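Local atomic coordinates of carboxynorspermidine decarboxylase (Campylobacter jejuni subsp. jejuni 81116, PDB entry 3N29), a protein that catalyses the pyridoxal-5'-phosphate-dependent decarboxylation of carboxynorspermidine, yielding norspermidine. Residues L74-F79 and G83-V88. Sequence-based numbering, arbitrary orientation.
Sequences LALKGF and GAMKIV. With PLP (pyridoxal-5'-phosphate), chain C.
Leu-74 and Val-88 bring the two backbones within 8.0 Å, CA to CA, where the first strand of the beta/alpha-barrel faces the helix that follows it. Residues 74-79 run off the C-terminal end of strand 71-75 into a turn, and 83-88 lead into helix 85-91, with Val-88 N bonded to Ala-84 O. No hydrogen bond joins the segments. As a worked example of the beta-alpha-beta unit, the pair illustrates a division of labour that begins in the strand and continues into the turn: Leu-74 and then Leu-76 meet the helix, whereas Ala-75 touches PLP and Lys-77 is bonded to it.

Met-85 carries much of the apolar seam. Bent at both chi2 (-67°) and chi3 (-81°), its chain curls so that sulfur and terminal methyl both meet the leucines. Leu-74 comes in roughly perpendicular to the Met-85 chain, CD2 lying 3.5 Å from Met-85 SD, while CD2 of Leu-76 presses on Met-85 CE at a tight 3.5 Å. Phe-105 of helix 100-109 touches both Leu-76 and Met-85. The Phe-79 ring reaches across from the turn, with CZ 4.3 Å from Ala-84 CB and CE2 4.1 Å from Val-88 CG2; the Phe-79 and Val-88 side chains lie alongside each other, pointing opposite ways. Leu-54 of helix 51-68 packs on Ala-84 and Val-88.

On the cofactor side, Ala-75 CB approaches PLP C5A to 3.3 Å. The Lys-77 chain runs extended through chi1 and chi2, then bends at chi3 (17°), and its NZ is covalently bonded to PLP C4A at 1.5 Å.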
ATOM      1  N   LEU A  74      17.217 -14.924   6.148  1.00 20.45           N
ATOM      2  CA  LEU A  74      16.646 -13.658   5.645  1.00 22.19           C
ATOM      3  C   LEU A  74      15.131 -13.789   5.852  1.00 20.93           C
ATOM      4  O   LEU A  74      14.496 -14.657   5.258  1.00 22.41           O
ATOM      5  CB  LEU A  74      16.924 -13.485   4.157  1.00 20.53           C
ATOM      6  CG  LEU A  74      16.062 -12.442   3.346  1.00 22.73           C
ATOM      7  CD1 LEU A  74      16.274 -11.104   3.995  1.00 20.72           C
ATOM      8  CD2 LEU A  74      16.432 -12.526   1.796  1.00 19.28           C
ATOM      9  N   ALA A  75      14.545 -12.866   6.609  1.00 22.05           N
ATOM     10  CA  ALA A  75      13.057 -12.753   6.666  1.00 22.99           C
ATOM     11  C   ALA A  75      12.539 -11.961   5.428  1.00 20.94           C
ATOM     12  O   ALA A  75      12.758 -10.781   5.328  1.00 20.02           O
ATOM     13  CB  ALA A  75      12.629 -11.991   7.979  1.00 22.44           C
ATOM     14  N   LEU A  76      11.926 -12.660   4.481  1.00 19.86           N
ATOM     15  CA  LEU A  76      11.492 -12.084   3.177  1.00 18.96           C
ATOM     16  C   LEU A  76      10.420 -10.946   3.294  1.00 18.31           C
ATOM     17  O   LEU A  76      10.329 -10.135   2.352  1.00 18.70           O
ATOM     18  CB  LEU A  76      10.930 -13.166   2.265  1.00 18.36           C
ATOM     19  CG  LEU A  76      12.066 -14.069   1.629  1.00 19.01           C
ATOM     20  CD1 LEU A  76      11.396 -15.301   0.989  1.00 21.26           C
ATOM     21  CD2 LEU A  76      12.902 -13.344   0.569  1.00 21.58           C
ATOM     22  N   LYS A  77       9.712 -10.897   4.413  1.00 12.09           N
ATOM     23  CA  LYS A  77       8.732  -9.848   4.686  1.00 10.64           C
ATOM     24  C   LYS A  77       9.264  -8.477   4.352  1.00  8.91           C
ATOM     25  O   LYS A  77       8.651  -7.713   3.713  1.00  6.80           O
ATOM     26  CB  LYS A  77       8.287  -9.839   6.175  1.00  9.55           C
ATOM     27  CG  LYS A  77       6.965  -8.905   6.331  1.00 13.34           C
ATOM     28  CD  LYS A  77       6.399  -8.841   7.765  1.00 12.22           C
ATOM     29  CE  LYS A  77       7.517  -9.341   8.623  1.00 20.03           C
ATOM     30  NZ  LYS A  77       7.276  -9.272  10.222  1.00 22.67           N
ATOM     31  N   GLY A  78      10.446  -8.161   4.820  1.00 10.83           N
ATOM     32  CA  GLY A  78      10.967  -6.821   4.621  1.00 11.12           C
ATOM     33  C   GLY A  78      11.904  -6.640   3.420  1.00 11.04           C
ATOM     34  O   GLY A  78      12.057  -5.525   2.922  1.00 10.84           O
ATOM     35  N   PHE A  79      12.574  -7.690   3.008  1.00 11.51           N
ATOM     36  CA  PHE A  79      13.598  -7.580   1.983  1.00 12.43           C
ATOM     37  C   PHE A  79      13.552  -8.829   1.125  1.00 12.04           C
ATOM     38  O   PHE A  79      13.795  -9.916   1.642  1.00 12.98           O
ATOM     39  CB  PHE A  79      14.984  -7.431   2.619  1.00 10.97           C
ATOM     40  CG  PHE A  79      16.115  -7.278   1.656  1.00 14.61           C
ATOM     41  CD1 PHE A  79      16.465  -6.043   1.162  1.00 17.86           C
ATOM     42  CD2 PHE A  79      16.847  -8.379   1.219  1.00 16.26           C
ATOM     43  CE1 PHE A  79      17.552  -5.909   0.299  1.00 20.75           C
ATOM     44  CE2 PHE A  79      17.919  -8.237   0.298  1.00 16.50           C
ATOM     45  CZ  PHE A  79      18.260  -6.998  -0.143  1.00 18.98           C
ATOM     46  N   GLY A  83      17.022  -9.718  -7.414  1.00 13.05           N
ATOM     47  CA  GLY A  83      18.371  -9.620  -7.939  1.00 14.62           C
ATOM     48  C   GLY A  83      19.492  -9.814  -6.973  1.00 15.04           C
ATOM     49  O   GLY A  83      20.655  -9.879  -7.374  1.00 16.25           O
ATOM     50  N   ALA A  84      19.171  -9.898  -5.699  1.00 14.50           N
ATOM     51  CA  ALA A  84      20.171  -9.961  -4.641  1.00 16.08           C
ATOM     52  C   ALA A  84      20.091 -11.283  -3.892  1.00 14.70           C
ATOM     53  O   ALA A  84      20.855 -11.510  -2.991  1.00 12.99           O
ATOM     54  CB  ALA A  84      19.903  -8.859  -3.665  1.00 16.46           C
ATOM     55  N   MET A  85      19.097 -12.126  -4.205  1.00 14.03           N
ATOM     56  CA  MET A  85      18.904 -13.341  -3.419  1.00 13.17           C
ATOM     57  C   MET A  85      20.138 -14.276  -3.502  1.00 13.39           C
ATOM     58  O   MET A  85      20.538 -14.845  -2.521  1.00 12.99           O
ATOM     59  CB  MET A  85      17.632 -14.025  -3.812  1.00 13.07           C
ATOM     60  CG  MET A  85      16.337 -13.204  -3.442  1.00 13.32           C
ATOM     61  SD  MET A  85      16.068 -13.052  -1.637  1.00  5.99           S
ATOM     62  CE  MET A  85      15.372 -14.582  -1.554  1.00 17.21           C
ATOM     63  N   LYS A  86      20.777 -14.402  -4.665  1.00 13.32           N
ATOM     64  CA  LYS A  86      21.911 -15.307  -4.734  1.00 14.28           C
ATOM     65  C   LYS A  86      23.092 -14.758  -3.909  1.00 14.69           C
ATOM     66  O   LYS A  86      23.827 -15.542  -3.222  1.00 14.39           O
ATOM     67  CB  LYS A  86      22.303 -15.577  -6.178  1.00 14.65           C
ATOM     68  CG  LYS A  86      23.448 -16.568  -6.256  1.00 20.57           C
ATOM     69  CD  LYS A  86      23.860 -16.935  -7.656  1.00 24.49           C
ATOM     70  CE  LYS A  86      24.959 -18.031  -7.530  1.00 27.26           C
ATOM     71  NZ  LYS A  86      25.069 -18.805  -8.766  1.00 29.58           N
ATOM     72  N   ILE A  87      23.252 -13.426  -3.931  1.00 14.22           N
ATOM     73  CA  ILE A  87      24.282 -12.778  -3.131  1.00 14.24           C
ATOM     74  C   ILE A  87      24.029 -13.033  -1.651  1.00 14.26           C
ATOM     75  O   ILE A  87      24.901 -13.486  -0.896  1.00 12.96           O
ATOM     76  CB  ILE A  87      24.336 -11.274  -3.380  1.00 14.20           C
ATOM     77  CG1 ILE A  87      24.911 -10.991  -4.760  1.00 15.78           C
ATOM     78  CG2 ILE A  87      25.199 -10.564  -2.329  1.00 12.76           C
ATOM     79  CD1 ILE A  87      24.564  -9.597  -5.229  1.00 15.27           C
ATOM     80  N   VAL A  88      22.807 -12.779  -1.230  1.00 12.75           N
ATOM     81  CA  VAL A  88      22.486 -13.038   0.188  1.00 12.14           C
ATOM     82  C   VAL A  88      22.764 -14.532   0.552  1.00 12.61           C
ATOM     83  O   VAL A  88      23.274 -14.888   1.635  1.00 12.80           O
ATOM     84  CB  VAL A  88      21.077 -12.629   0.510  1.00 10.18           C
ATOM     85  CG1 VAL A  88      20.736 -13.118   1.948  1.00  9.78           C
ATOM     86  CG2 VAL A  88      20.903 -11.065   0.401  1.00  9.53           C
TER
HETATM   87  N1  PLP C1001      10.283 -13.175  11.755  1.00 27.08           N
HETATM   88  C2  PLP C1001       8.942 -12.933  11.858  1.00 29.00           C
HETATM   89  C2A PLP C1001       8.016 -14.018  12.346  1.00 29.00           C
HETATM   90  C3  PLP C1001       8.452 -11.655  11.446  1.00 31.73           C
HETATM   91  O3  PLP C1001       7.085 -11.386  11.525  1.00 32.97           O
HETATM   92  C4  PLP C1001       9.333 -10.668  10.962  1.00 31.03           C
HETATM   93  C4A PLP C1001       8.782  -9.330  10.490  1.00 32.06           C
HETATM   94  C5  PLP C1001      10.712 -10.931  10.922  1.00 27.80           C
HETATM   95  C6  PLP C1001      11.150 -12.208  11.329  1.00 24.71           C
HETATM   96  C5A PLP C1001      11.706  -9.907  10.425  1.00 25.19           C
HETATM   97  O4P PLP C1001      11.592  -8.690  11.119  1.00 19.83           O
HETATM   98  P   PLP C1001      12.573  -7.483  10.864  1.00 24.37           P
HETATM   99  O1P PLP C1001      12.528  -7.199   9.374  1.00 21.88           O
HETATM  100  O2P PLP C1001      13.995  -7.939  11.273  1.00 23.11           O
HETATM  101  O3P PLP C1001      12.176  -6.379  11.734  1.00 21.52           O